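Local coordinates for endoglucanase, glycoside hydrolase family 5 protein (Cytophaga hutchinsonii, PDB 5IHS), which probably hydrolyses internal beta-1,4-glucosidic bonds of cellulose chains in the bacterial periplasm, using a TIM-barrel fold, at residues E30-L35 with D48-R53; T82-A87 with I118-D123; P151-E156 with T187-V192. All coordinates share one frame; numbering follows the deposited sequence.

Contact 1. Residues E30-L35 with D48-R53; sequences EKYGKL and DTVQLR
Asp-48 OD2 accepts from two waters, each 2.7 Å away, and each water donates its other proton to the end of helix 28-32: one to Lys-31 O, the other to Tyr-32 O. The carboxylate is thus tied to the helix through solvent. This is the end of the TIM barrel at which its strands begin, where the N-terminal helix meets the run of chain that leads into the first barrel strand, 53-57. Gly-33, with positive phi, takes the chain out of the helix here.

Tyr-32 carries most of the packing. The CG2 methyl of Val-50 sits 3.8 Å above one face of the ring, a CH-pi contact, while CD of Lys-31 covers the opposite face. At the ring's edge comes CG of Asp-48, its carboxylate turned 73° from the ring plane. Val-50 has CG1 anti to its backbone N (chi1 178°), and both of its methyls meet the ring: CG1 lies 3.9 Å from Tyr-32 CD2. Beyond the ring, a third water joins Tyr-32 OH to Gln-51 N, accepting from the amide at 3.0 Å. Deeper in, Leu-35 and Leu-52 meet tip to tip, CD1 to CD1 at 4.1 Å.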
ATOM      1  N   GLU A  30      -9.745 -12.909   9.887  1.00  9.86           N
ATOM      2  CA  GLU A  30     -10.963 -13.488  10.458  1.00 10.99           C
ATOM      3  C   GLU A  30     -11.716 -12.474  11.313  1.00 11.22           C
ATOM      4  O   GLU A  30     -12.949 -12.463  11.327  1.00 12.35           O
ATOM      5  CB  GLU A  30     -10.636 -14.752  11.257  1.00 12.16           C
ATOM      6  CG  GLU A  30     -10.308 -15.923  10.361  1.00 14.89           C
ATOM      7  CD  GLU A  30      -9.762 -17.130  11.099  1.00 18.79           C
ATOM      8  OE1 GLU A  30      -9.432 -17.018  12.295  1.00 19.37           O
ATOM      9  OE2 GLU A  30      -9.648 -18.201  10.469  1.00 21.50           O
ATOM     10  N   LYS A  31     -10.992 -11.600  12.010  1.00 10.05           N
ATOM     11  CA  LYS A  31     -11.624 -10.574  12.837  1.00 10.02           C
ATOM     12  C   LYS A  31     -12.445  -9.597  12.003  1.00 10.44           C
ATOM     13  O   LYS A  31     -13.613  -9.332  12.308  1.00 11.32           O
ATOM     14  CB  LYS A  31     -10.564  -9.833  13.662  1.00 10.99           C
ATOM     15  CG  LYS A  31     -11.122  -8.721  14.549  1.00 12.02           C
ATOM     16  CD  LYS A  31     -10.009  -7.912  15.205  1.00 13.17           C
ATOM     17  CE  LYS A  31     -10.534  -6.782  16.069  1.00 14.35           C
ATOM     18  NZ  LYS A  31     -11.239  -7.250  17.286  1.00 15.17           N
ATOM     19  N   TYR A  32     -11.843  -9.022  10.963  1.00  9.68           N
ATOM     20  CA  TYR A  32     -12.510  -7.955  10.217  1.00  9.68           C
ATOM     21  C   TYR A  32     -13.251  -8.456   8.981  1.00  9.48           C
ATOM     22  O   TYR A  32     -14.233  -7.829   8.561  1.00 10.51           O
ATOM     23  CB  TYR A  32     -11.499  -6.886   9.797  1.00  9.57           C
ATOM     24  CG  TYR A  32     -10.904  -6.059  10.914  1.00  9.90           C
ATOM     25  CD1 TYR A  32     -11.694  -5.516  11.921  1.00 10.75           C
ATOM     26  CD2 TYR A  32      -9.546  -5.778  10.934  1.00 11.38           C
ATOM     27  CE1 TYR A  32     -11.138  -4.723  12.919  1.00 11.01           C
ATOM     28  CE2 TYR A  32      -8.989  -4.999  11.920  1.00 12.19           C
ATOM     29  CZ  TYR A  32      -9.773  -4.466  12.908  1.00 11.73           C
ATOM     30  OH  TYR A  32      -9.154  -3.680  13.865  1.00 13.23           O
ATOM     31  N   GLY A  33     -12.779  -9.542   8.366  1.00  9.31           N
ATOM     32  CA  GLY A  33     -13.439 -10.128   7.215  1.00  9.93           C
ATOM     33  C   GLY A  33     -13.274  -9.327   5.932  1.00  9.28           C
ATOM     34  O   GLY A  33     -12.285  -8.612   5.715  1.00  9.47           O
ATOM     35  N   LYS A  34     -14.263  -9.470   5.057  1.00  9.04           N
ATOM     36  CA  LYS A  34     -14.261  -8.760   3.787  1.00  9.13           C
ATOM     37  C   LYS A  34     -14.345  -7.263   4.028  1.00  9.17           C
ATOM     38  O   LYS A  34     -15.146  -6.791   4.840  1.00  9.77           O
ATOM     39  CB  LYS A  34     -15.475  -9.188   2.964  1.00 10.81           C
ATOM     40  CG  LYS A  34     -15.435 -10.615   2.453  1.00 13.80           C
ATOM     41  CD  LYS A  34     -16.740 -10.966   1.732  1.00 19.09           C
ATOM     42  CE  LYS A  34     -16.698 -12.311   1.055  1.00 23.77           C
ATOM     43  NZ  LYS A  34     -17.988 -12.565   0.371  1.00 26.31           N
ATOM     44  N   LEU A  35     -13.541  -6.512   3.280  1.00  8.57           N
ATOM     45  CA  LEU A  35     -13.476  -5.063   3.379  1.00  9.01           C
ATOM     46  C   LEU A  35     -14.286  -4.407   2.268  1.00  9.04           C
ATOM     47  O   LEU A  35     -14.419  -4.934   1.160  1.00 10.67           O
ATOM     48  CB  LEU A  35     -12.025  -4.591   3.283  1.00  9.04           C
ATOM     49  CG  LEU A  35     -11.087  -5.209   4.317  1.00  9.95           C
ATOM     50  CD1 LEU A  35      -9.668  -4.694   4.072  1.00 10.71           C
ATOM     51  CD2 LEU A  35     -11.512  -4.927   5.746  1.00 11.09           C
ATOM     52  N   ASP A  48     -17.317  -3.279  11.593  1.00 11.48           N
ATOM     53  CA  ASP A  48     -16.198  -2.496  12.083  1.00 11.38           C
ATOM     54  C   ASP A  48     -15.839  -1.409  11.080  1.00 10.53           C
ATOM     55  O   ASP A  48     -15.915  -1.615   9.866  1.00 10.92           O
ATOM     56  CB  ASP A  48     -14.968  -3.391  12.233  1.00 12.93           C
ATOM     57  CG  ASP A  48     -15.170  -4.503  13.221  1.00 15.08           C
ATOM     58  OD1 ASP A  48     -15.131  -4.227  14.438  1.00 17.98           O
ATOM     59  OD2 ASP A  48     -15.356  -5.661  12.795  1.00 14.78           O
ATOM     60  N   THR A  49     -15.407  -0.257  11.592  1.00  9.76           N
ATOM     61  CA  THR A  49     -14.641   0.688  10.787  1.00  9.42           C
ATOM     62  C   THR A  49     -13.172   0.283  10.920  1.00  9.34           C
ATOM     63  O   THR A  49     -12.654   0.165  12.038  1.00 12.38           O
ATOM     64  CB  THR A  49     -14.877   2.132  11.232  1.00 10.44           C
ATOM     65  OG1 THR A  49     -16.275   2.424  11.144  1.00 11.02           O
ATOM     66  CG2 THR A  49     -14.103   3.104  10.332  1.00 11.31           C
ATOM     67  N   VAL A  50     -12.515   0.010   9.795  1.00  8.40           N
ATOM     68  CA  VAL A  50     -11.215  -0.646   9.776  1.00  8.26           C
ATOM     69  C   VAL A  50     -10.128   0.344   9.391  1.00  7.93           C
ATOM     70  O   VAL A  50     -10.277   1.110   8.429  1.00  8.99           O
ATOM     71  CB  VAL A  50     -11.228  -1.844   8.805  1.00  8.88           C
ATOM     72  CG1 VAL A  50      -9.870  -2.507   8.749  1.00  9.60           C
ATOM     73  CG2 VAL A  50     -12.281  -2.856   9.207  1.00  9.37           C
ATOM     74  N   GLN A  51      -9.013   0.285  10.123  1.00  7.75           N
ATOM     75  CA  GLN A  51      -7.792   1.009   9.789  1.00  7.41           C
ATOM     76  C   GLN A  51      -6.634   0.022   9.866  1.00  6.79           C
ATOM     77  O   GLN A  51      -6.360  -0.531  10.937  1.00  8.64           O
ATOM     78  CB  GLN A  51      -7.555   2.177  10.744  1.00  8.45           C
ATOM     79  CG  GLN A  51      -6.374   3.036  10.326  1.00  8.64           C
ATOM     80  CD  GLN A  51      -6.056   4.112  11.326  1.00  9.31           C
ATOM     81  OE1 GLN A  51      -6.687   4.209  12.380  1.00 11.56           O
ATOM     82  NE2 GLN A  51      -5.056   4.911  11.015  1.00  9.38           N
ATOM     83  N   LEU A  52      -5.984  -0.218   8.734  1.00  6.58           N
ATOM     84  CA  LEU A  52      -4.853  -1.123   8.629  1.00  6.46           C
ATOM     85  C   LEU A  52      -3.557  -0.323   8.726  1.00  6.19           C
ATOM     86  O   LEU A  52      -3.500   0.847   8.340  1.00  6.73           O
ATOM     87  CB  LEU A  52      -4.893  -1.865   7.289  1.00  6.92           C
ATOM     88  CG  LEU A  52      -6.170  -2.675   7.048  1.00  7.67           C
ATOM     89  CD1 LEU A  52      -6.142  -3.316   5.668  1.00  8.54           C
ATOM     90  CD2 LEU A  52      -6.410  -3.736   8.126  1.00  8.41           C
ATOM     91  N   ARG A  53      -2.505  -0.960   9.236  1.00  6.03           N
ATOM     92  CA  ARG A  53      -1.185  -0.342   9.255  1.00  6.01           C
ATOM     93  C   ARG A  53      -0.156  -1.431   9.024  1.00  5.64           C
ATOM     94  O   ARG A  53      -0.270  -2.528   9.586  1.00  6.77           O
ATOM     95  CB  ARG A  53      -0.853   0.325  10.592  1.00  6.96           C
ATOM     96  CG  ARG A  53      -1.862   1.306  11.139  1.00  7.97           C
ATOM     97  CD  ARG A  53      -1.425   1.703  12.555  1.00  8.90           C
ATOM     98  NE  ARG A  53      -2.324   2.683  13.137  1.00  9.41           N
ATOM     99  CZ  ARG A  53      -3.462   2.385  13.739  1.00  9.62           C
ATOM    100  NH1 ARG A  53      -3.828   1.119  13.912  1.00 10.17           N
ATOM    101  NH2 ARG A  53      -4.219   3.366  14.208  1.00 11.04           N
TER
HETATM  102  O   HOH W   1     -15.037  -7.965  14.135  1.00 15.72           O
HETATM  103  O   HOH W   2     -15.824  -6.197  10.217  1.00 10.78           O
HETATM  104  O   HOH W   3      -8.578  -1.167  12.669  1.00 12.24           O

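Contact 2. Residues T82-A87 with I118-D123; sequences TVVRAA and IYVIID
The carboxylate of Asp-123 lies flat over the guanidinium of Arg-85, the two planes only 10° apart. OD2 of Asp-123 stands 3.1 Å from Arg-85 CZ, over the centre of the group, and 3.2 Å from Arg-85 NH2. Because it approaches the face, this salt bridge works by charge alone, leaving the N-H groups to point elsewhere. Arg-85 NE forms a salt bridge with Glu-156, and Arg-85 NH1 reaches Glu-248 and Ser-56; Asp-123 OD2 itself is hydrogen-bonded to His-125.

An extended chain from CG to NE lifts the guanidinium off the sheet, with CG trans to the backbone N (chi1 174°). Arg-85 CB packs on Ile-121 CB at 4.0 Å, and Ile-121 CG1 in turn meets Val-83 CG2 at 3.9 Å. These residues line the inside of a TIM barrel, whose active site, in this family, lies at the C-terminal ends of the strands. On the outer face Val-84 CG1 touches Val-120 CG2 and Ile-118 CD1, both at 4.1 Å.

Five backbone bonds hold the pair in register, among them Ala-86 N to Ile-121 O at 2.9 Å. Segments 83-87 and 119-123 run parallel, their axes crossing at -20°, in a beta-alpha-beta crossover through helix 99-116. Strand 53-57 flanks 83-89, strand 153-156 flanks 119-125, and where its strand begins Tyr-119 packs against helix 28-32.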
ATOM      1  N   THR A  82      -0.794  -5.458  10.107  1.00  6.54           N
ATOM      2  CA  THR A  82      -2.077  -6.007   9.687  1.00  6.70           C
ATOM      3  C   THR A  82      -2.247  -6.003   8.172  1.00  6.62           C
ATOM      4  O   THR A  82      -3.238  -6.555   7.671  1.00  6.99           O
ATOM      5  CB  THR A  82      -3.230  -5.280  10.374  1.00  6.84           C
ATOM      6  OG1 THR A  82      -3.133  -3.886  10.076  1.00  6.93           O
ATOM      7  CG2 THR A  82      -3.204  -5.506  11.883  1.00  7.61           C
ATOM      8  N   VAL A  83      -1.279  -5.435   7.446  1.00  6.82           N
ATOM      9  CA  VAL A  83      -1.257  -5.429   5.991  1.00  6.35           C
ATOM     10  C   VAL A  83       0.210  -5.391   5.566  1.00  6.18           C
ATOM     11  O   VAL A  83       1.062  -4.808   6.249  1.00  7.16           O
ATOM     12  CB  VAL A  83      -2.074  -4.231   5.428  1.00  6.63           C
ATOM     13  CG1 VAL A  83      -1.503  -2.878   5.895  1.00  7.90           C
ATOM     14  CG2 VAL A  83      -2.179  -4.282   3.910  1.00  7.13           C
ATOM     15  N   VAL A  84       0.493  -5.999   4.411  1.00  6.18           N
ATOM     16  CA  VAL A  84       1.791  -5.919   3.747  1.00  6.34           C
ATOM     17  C   VAL A  84       1.532  -5.578   2.287  1.00  6.14           C
ATOM     18  O   VAL A  84       0.540  -6.027   1.700  1.00  7.31           O
ATOM     19  CB  VAL A  84       2.597  -7.239   3.899  1.00  7.71           C
ATOM     20  CG1 VAL A  84       1.854  -8.441   3.320  1.00  8.66           C
ATOM     21  CG2 VAL A  84       3.984  -7.125   3.278  1.00 10.04           C
ATOM     22  N   ARG A  85       2.431  -4.795   1.691  1.00  5.70           N
ATOM     23  CA  ARG A  85       2.304  -4.346   0.304  1.00  5.90           C
ATOM     24  C   ARG A  85       3.416  -4.934  -0.552  1.00  6.06           C
ATOM     25  O   ARG A  85       4.601  -4.783  -0.242  1.00  6.60           O
ATOM     26  CB  ARG A  85       2.311  -2.821   0.249  1.00  6.06           C
ATOM     27  CG  ARG A  85       2.329  -2.175  -1.132  1.00  6.35           C
ATOM     28  CD  ARG A  85       2.195  -0.695  -0.942  1.00  6.40           C
ATOM     29  NE  ARG A  85       2.073   0.158  -2.119  1.00  6.22           N
ATOM     30  CZ  ARG A  85       2.988   1.027  -2.554  1.00  6.38           C
ATOM     31  NH1 ARG A  85       4.232   1.049  -2.085  1.00  6.63           N
ATOM     32  NH2 ARG A  85       2.635   1.887  -3.496  1.00  6.86           N
ATOM     33  N   ALA A  86       3.018  -5.608  -1.631  1.00  6.07           N
ATOM     34  CA  ALA A  86       3.928  -6.187  -2.615  1.00  6.76           C
ATOM     35  C   ALA A  86       4.049  -5.189  -3.763  1.00  6.96           C
ATOM     36  O   ALA A  86       3.096  -4.998  -4.521  1.00  7.43           O
ATOM     37  CB  ALA A  86       3.387  -7.529  -3.104  1.00  7.11           C
ATOM     38  N   ALA A  87       5.216  -4.545  -3.876  1.00  6.67           N
ATOM     39  CA  ALA A  87       5.455  -3.452  -4.824  1.00  7.04           C
ATOM     40  C   ALA A  87       6.094  -4.031  -6.082  1.00  6.65           C
ATOM     41  O   ALA A  87       7.319  -4.041  -6.236  1.00  7.30           O
ATOM     42  CB  ALA A  87       6.334  -2.380  -4.183  1.00  7.57           C
ATOM     43  N   ILE A 118      -3.288 -11.986   7.348  1.00  7.64           N
ATOM     44  CA  ILE A 118      -3.239 -10.530   7.264  1.00  7.29           C
ATOM     45  C   ILE A 118      -3.631 -10.099   5.851  1.00  6.48           C
ATOM     46  O   ILE A 118      -3.690 -10.905   4.920  1.00  7.32           O
ATOM     47  CB  ILE A 118      -1.889  -9.931   7.717  1.00  7.67           C
ATOM     48  CG1 ILE A 118      -0.736 -10.308   6.783  1.00  8.29           C
ATOM     49  CG2 ILE A 118      -1.591 -10.348   9.157  1.00  8.52           C
ATOM     50  CD1 ILE A 118       0.537  -9.520   7.033  1.00  9.76           C
ATOM     51  N   TYR A 119      -3.905  -8.808   5.700  1.00  6.59           N
ATOM     52  CA  TYR A 119      -4.275  -8.258   4.403  1.00  6.33           C
ATOM     53  C   TYR A 119      -3.022  -8.028   3.556  1.00  6.21           C
ATOM     54  O   TYR A 119      -1.904  -7.910   4.074  1.00  6.47           O
ATOM     55  CB  TYR A 119      -5.102  -6.972   4.573  1.00  6.83           C
ATOM     56  CG  TYR A 119      -6.442  -7.245   5.245  1.00  6.82           C
ATOM     57  CD1 TYR A 119      -7.535  -7.668   4.497  1.00  7.21           C
ATOM     58  CD2 TYR A 119      -6.603  -7.123   6.618  1.00  7.36           C
ATOM     59  CE1 TYR A 119      -8.745  -7.961   5.099  1.00  7.88           C
ATOM     60  CE2 TYR A 119      -7.805  -7.405   7.230  1.00  7.94           C
ATOM     61  CZ  TYR A 119      -8.870  -7.832   6.479  1.00  7.79           C
ATOM     62  OH  TYR A 119     -10.047  -8.132   7.143  1.00  8.69           O
ATOM     63  N   VAL A 120      -3.212  -7.962   2.238  1.00  6.28           N
ATOM     64  CA  VAL A 120      -2.095  -7.805   1.315  1.00  6.21           C
ATOM     65  C   VAL A 120      -2.518  -6.903   0.165  1.00  6.29           C
ATOM     66  O   VAL A 120      -3.593  -7.098  -0.420  1.00  7.27           O
ATOM     67  CB  VAL A 120      -1.551  -9.161   0.812  1.00  7.26           C
ATOM     68  CG1 VAL A 120      -2.629  -9.999   0.150  1.00  7.94           C
ATOM     69  CG2 VAL A 120      -0.362  -8.955  -0.126  1.00  7.43           C
ATOM     70  N   ILE A 121      -1.668  -5.926  -0.151  1.00  5.99           N
ATOM     71  CA  ILE A 121      -1.865  -5.035  -1.287  1.00  5.81           C
ATOM     72  C   ILE A 121      -1.022  -5.533  -2.452  1.00  6.36           C
ATOM     73  O   ILE A 121       0.199  -5.668  -2.328  1.00  6.67           O
ATOM     74  CB  ILE A 121      -1.476  -3.594  -0.939  1.00  6.40           C
ATOM     75  CG1 ILE A 121      -2.313  -3.053   0.221  1.00  7.05           C
ATOM     76  CG2 ILE A 121      -1.623  -2.702  -2.164  1.00  7.23           C
ATOM     77  CD1 ILE A 121      -1.744  -1.801   0.841  1.00  7.94           C
ATOM     78  N   ILE A 122      -1.687  -5.773  -3.581  1.00  6.23           N
ATOM     79  CA  ILE A 122      -1.030  -6.109  -4.837  1.00  6.57           C
ATOM     80  C   ILE A 122      -0.833  -4.789  -5.575  1.00  6.59           C
ATOM     81  O   ILE A 122      -1.785  -4.250  -6.139  1.00  6.99           O
ATOM     82  CB  ILE A 122      -1.862  -7.096  -5.662  1.00  7.57           C
ATOM     83  CG1 ILE A 122      -2.058  -8.415  -4.910  1.00  8.97           C
ATOM     84  CG2 ILE A 122      -1.216  -7.334  -7.032  1.00  8.30           C
ATOM     85  CD1 ILE A 122      -3.029  -9.354  -5.577  1.00 10.33           C
ATOM     86  N   ASP A 123       0.400  -4.254  -5.552  1.00  6.56           N
ATOM     87  CA  ASP A 123       0.727  -2.929  -6.082  1.00  6.71           C
ATOM     88  C   ASP A 123       1.435  -3.031  -7.431  1.00  6.30           C
ATOM     89  O   ASP A 123       2.549  -3.566  -7.536  1.00  7.06           O
ATOM     90  CB  ASP A 123       1.581  -2.191  -5.049  1.00  6.66           C
ATOM     91  CG  ASP A 123       2.392  -1.022  -5.602  1.00  7.04           C
ATOM     92  OD1 ASP A 123       1.945  -0.316  -6.527  1.00  8.18           O
ATOM     93  OD2 ASP A 123       3.512  -0.817  -5.023  1.00  7.42           O
TER

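Contact 3. Residues P151-E156 with T187-V192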
ATOM      1  N   PRO A 151     -10.679 -12.728   1.140  1.00 10.57           N
ATOM      2  CA  PRO A 151     -10.869 -11.391   1.736  1.00 10.69           C
ATOM      3  C   PRO A 151      -9.585 -10.625   1.985  1.00  9.20           C
ATOM      4  O   PRO A 151      -9.638  -9.408   2.223  1.00  9.26           O
ATOM      5  CB  PRO A 151     -11.592 -11.695   3.054  1.00 12.03           C
ATOM      6  CG  PRO A 151     -11.160 -13.109   3.389  1.00 12.36           C
ATOM      7  CD  PRO A 151     -11.086 -13.811   2.063  1.00 11.82           C
ATOM      8  N   ASN A 152      -8.435 -11.287   1.942  1.00  8.79           N
ATOM      9  CA  ASN A 152      -7.176 -10.619   2.262  1.00  8.24           C
ATOM     10  C   ASN A 152      -6.755  -9.594   1.213  1.00  7.12           C
ATOM     11  O   ASN A 152      -5.898  -8.758   1.509  1.00  7.36           O
ATOM     12  CB  ASN A 152      -6.053 -11.658   2.335  1.00  8.16           C
ATOM     13  CG  ASN A 152      -6.380 -12.821   3.238  1.00  8.47           C
ATOM     14  OD1 ASN A 152      -7.338 -13.564   2.989  1.00  8.97           O
ATOM     15  ND2 ASN A 152      -5.550 -13.035   4.264  1.00  8.68           N
ATOM     16  N   ILE A 153      -7.285  -9.682  -0.005  1.00  7.80           N
ATOM     17  CA  ILE A 153      -6.713  -8.998  -1.166  1.00  8.08           C
ATOM     18  C   ILE A 153      -7.199  -7.558  -1.261  1.00  7.40           C
ATOM     19  O   ILE A 153      -8.405  -7.295  -1.230  1.00  8.01           O
ATOM     20  CB  ILE A 153      -7.094  -9.738  -2.457  1.00  9.90           C
ATOM     21  CG1 ILE A 153      -6.834 -11.254  -2.373  1.00 11.50           C
ATOM     22  CG2 ILE A 153      -6.434  -9.067  -3.668  1.00 10.63           C
ATOM     23  CD1 ILE A 153      -5.403 -11.619  -2.195  1.00 11.66           C
ATOM     24  N   ILE A 154      -6.253  -6.646  -1.485  1.00  7.12           N
ATOM     25  CA  ILE A 154      -6.488  -5.259  -1.876  1.00  7.05           C
ATOM     26  C   ILE A 154      -5.664  -5.017  -3.140  1.00  6.45           C
ATOM     27  O   ILE A 154      -4.482  -5.370  -3.186  1.00  7.62           O
ATOM     28  CB  ILE A 154      -6.039  -4.295  -0.754  1.00  7.01           C
ATOM     29  CG1 ILE A 154      -6.815  -4.572   0.543  1.00  8.00           C
ATOM     30  CG2 ILE A 154      -6.187  -2.840  -1.192  1.00  7.66           C
ATOM     31  CD1 ILE A 154      -6.170  -3.965   1.774  1.00  8.97           C
ATOM     32  N   TYR A 155      -6.286  -4.455  -4.179  1.00  6.64           N
ATOM     33  CA  TYR A 155      -5.591  -4.182  -5.432  1.00  6.58           C
ATOM     34  C   TYR A 155      -5.185  -2.715  -5.499  1.00  6.63           C
ATOM     35  O   TYR A 155      -5.968  -1.838  -5.134  1.00  8.80           O
ATOM     36  CB  TYR A 155      -6.482  -4.491  -6.634  1.00  7.32           C
ATOM     37  CG  TYR A 155      -7.031  -5.894  -6.663  1.00  7.31           C
ATOM     38  CD1 TYR A 155      -6.315  -6.933  -7.233  1.00  7.96           C
ATOM     39  CD2 TYR A 155      -8.275  -6.180  -6.130  1.00  7.79           C
ATOM     40  CE1 TYR A 155      -6.828  -8.219  -7.270  1.00  9.16           C
ATOM     41  CE2 TYR A 155      -8.799  -7.464  -6.165  1.00  8.35           C
ATOM     42  CZ  TYR A 155      -8.073  -8.477  -6.736  1.00  8.93           C
ATOM     43  OH  TYR A 155      -8.555  -9.767  -6.774  1.00 10.00           O
ATOM     44  N   GLU A 156      -3.982  -2.438  -6.008  1.00  6.18           N
ATOM     45  CA  GLU A 156      -3.483  -1.074  -6.193  1.00  6.05           C
ATOM     46  C   GLU A 156      -2.990  -0.979  -7.637  1.00  6.10           C
ATOM     47  O   GLU A 156      -1.926  -1.492  -7.990  1.00  6.52           O
ATOM     48  CB  GLU A 156      -2.410  -0.752  -5.156  1.00  5.81           C
ATOM     49  CG  GLU A 156      -1.784   0.619  -5.350  1.00  6.44           C
ATOM     50  CD  GLU A 156      -0.732   0.966  -4.314  1.00  6.49           C
ATOM     51  OE1 GLU A 156      -0.356   0.094  -3.497  1.00  6.96           O
ATOM     52  OE2 GLU A 156      -0.284   2.149  -4.314  1.00  6.62           O
ATOM     53  N   THR A 187     -15.662  -9.467  -7.086  1.00 13.26           N
ATOM     54  CA  THR A 187     -16.753  -8.507  -7.163  1.00 15.52           C
ATOM     55  C   THR A 187     -16.644  -7.390  -6.136  1.00 14.55           C
ATOM     56  O   THR A 187     -17.133  -6.285  -6.402  1.00 15.45           O
ATOM     57  CB  THR A 187     -18.107  -9.207  -7.050  1.00 19.58           C
ATOM     58  OG1 THR A 187     -18.223  -9.840  -5.773  1.00 22.35           O
ATOM     59  CG2 THR A 187     -18.243 -10.258  -8.122  1.00 20.17           C
ATOM     60  N   THR A 188     -16.022  -7.621  -4.969  1.00 13.57           N
ATOM     61  CA  THR A 188     -16.070  -6.608  -3.913  1.00 13.21           C
ATOM     62  C   THR A 188     -14.756  -6.197  -3.266  1.00 11.15           C
ATOM     63  O   THR A 188     -14.765  -5.198  -2.538  1.00 11.34           O
ATOM     64  CB  THR A 188     -17.026  -7.015  -2.781  1.00 15.74           C
ATOM     65  OG1 THR A 188     -16.524  -8.179  -2.119  1.00 17.88           O
ATOM     66  CG2 THR A 188     -18.427  -7.275  -3.315  1.00 16.36           C
ATOM     67  N   ASN A 189     -13.640  -6.897  -3.472  1.00  9.39           N
ATOM     68  CA  ASN A 189     -12.437  -6.465  -2.769  1.00  8.91           C
ATOM     69  C   ASN A 189     -12.036  -5.057  -3.213  1.00  8.18           C
ATOM     70  O   ASN A 189     -12.304  -4.624  -4.338  1.00  8.94           O
ATOM     71  CB  ASN A 189     -11.297  -7.457  -2.968  1.00  9.36           C
ATOM     72  CG  ASN A 189     -11.469  -8.718  -2.129  1.00 10.44           C
ATOM     73  OD1 ASN A 189     -12.041  -8.688  -1.021  1.00 11.80           O
ATOM     74  ND2 ASN A 189     -10.968  -9.832  -2.641  1.00 11.17           N
ATOM     75  N   ILE A 190     -11.392  -4.334  -2.299  1.00  7.72           N
ATOM     76  CA  ILE A 190     -11.069  -2.934  -2.523  1.00  7.67           C
ATOM     77  C   ILE A 190     -10.031  -2.778  -3.627  1.00  6.81           C
ATOM     78  O   ILE A 190      -9.055  -3.535  -3.714  1.00  7.30           O
ATOM     79  CB  ILE A 190     -10.610  -2.304  -1.199  1.00  8.14           C
ATOM     80  CG1 ILE A 190     -11.795  -2.222  -0.224  1.00  9.86           C
ATOM     81  CG2 ILE A 190      -9.995  -0.912  -1.433  1.00  8.62           C
ATOM     82  CD1 ILE A 190     -11.464  -1.716   1.142  1.00 11.04           C
ATOM     83  N   ILE A 191     -10.231  -1.749  -4.448  1.00  6.71           N
ATOM     84  CA  ILE A 191      -9.278  -1.326  -5.461  1.00  6.45           C
ATOM     85  C   ILE A 191      -8.892   0.118  -5.159  1.00  6.58           C
ATOM     86  O   ILE A 191      -9.770   0.978  -5.014  1.00  7.24           O
ATOM     87  CB  ILE A 191      -9.873  -1.455  -6.876  1.00  7.13           C
ATOM     88  CG1 ILE A 191     -10.329  -2.894  -7.153  1.00  7.92           C
ATOM     89  CG2 ILE A 191      -8.867  -0.987  -7.905  1.00  8.47           C
ATOM     90  CD1 ILE A 191     -11.189  -3.029  -8.404  1.00  8.75           C
ATOM     91  N   VAL A 192      -7.582   0.371  -5.067  1.00  6.24           N
ATOM     92  CA  VAL A 192      -7.035   1.685  -4.733  1.00  6.23           C
ATOM     93  C   VAL A 192      -6.394   2.255  -5.992  1.00  5.93           C
ATOM     94  O   VAL A 192      -5.592   1.574  -6.645  1.00  6.24           O
ATOM     95  CB  VAL A 192      -5.996   1.608  -3.598  1.00  6.96           C
ATOM     96  CG1 VAL A 192      -5.580   3.006  -3.171  1.00  7.41           C
ATOM     97  CG2 VAL A 192      -6.505   0.782  -2.404  1.00  7.85           C
TER
HETATM   98  O   HOH W   4     -11.595  -7.645   1.489  1.00  8.59           O
HETATM   99  O   HOH W   5     -10.271  -5.621   0.001  1.00  8.17           O
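The ring of Tyr-155 has CG2 of Ile-153, from its own strand, 3.5 Å above one face and offset toward the rim, and the carbonyl oxygen of Ile-190 at its edge, 3.7 Å from CD2. Ile-191 CG1 and Asn-189 CB approach the ring obliquely, and the Asn-189 amide is turned 43° to it. This is the outer face of the fourth and fifth strands of the TIM barrel, a parallel pair linked by helix 167-185. Tyr-155 packs there against helices 133-147 and 167-185. Both Tyr-155 OH and Asn-189 ND2 are hydrogen-bonded to Asp-186 OD2, which fixes ring and amide together; ND2 also pairs with Ile-150 O.

On the inner face Ile-154 CG2 meets Val-192 CG2 at 3.8 Å. Two nearly straight backbone bonds join the strands, Tyr-155 N to Ile-190 O at 3.0 Å and Val-192 N to Tyr-155 O at 2.7 Å. Earlier along the pair the backbones part: Ile-153 O and Ile-190 N stand 4.3 Å apart, and a water fills in, donating to the carbonyl and accepting from the amide. A second water, between loop residues ahead of the strands, donates to Pro-151 O and, at 2.8 Å, to Asn-189 OD1.

In the fold
Contacts 2 and 3 are both steps in the barrel wall and share a border, since strands 119-125 and 153-156 are neighbours; contact 1 packs across the end of the barrel where the strands begin. Contact 2, nearest the centre of the chain, is fully buried, with direct backbone hydrogen bonds along the whole pair. Contact 3 is bonded directly toward the C-terminal ends of its strands and bridged by water where the backbones part before them. Charges gather on the inner face of both, whereas contact 1, farthest out, turns apolar side chains inward, and its polar links across the two segments run through waters. It meets contact 2 through Gly-33 O and Tyr-119 OH, and contact 3 through Leu-35 on Ile-190.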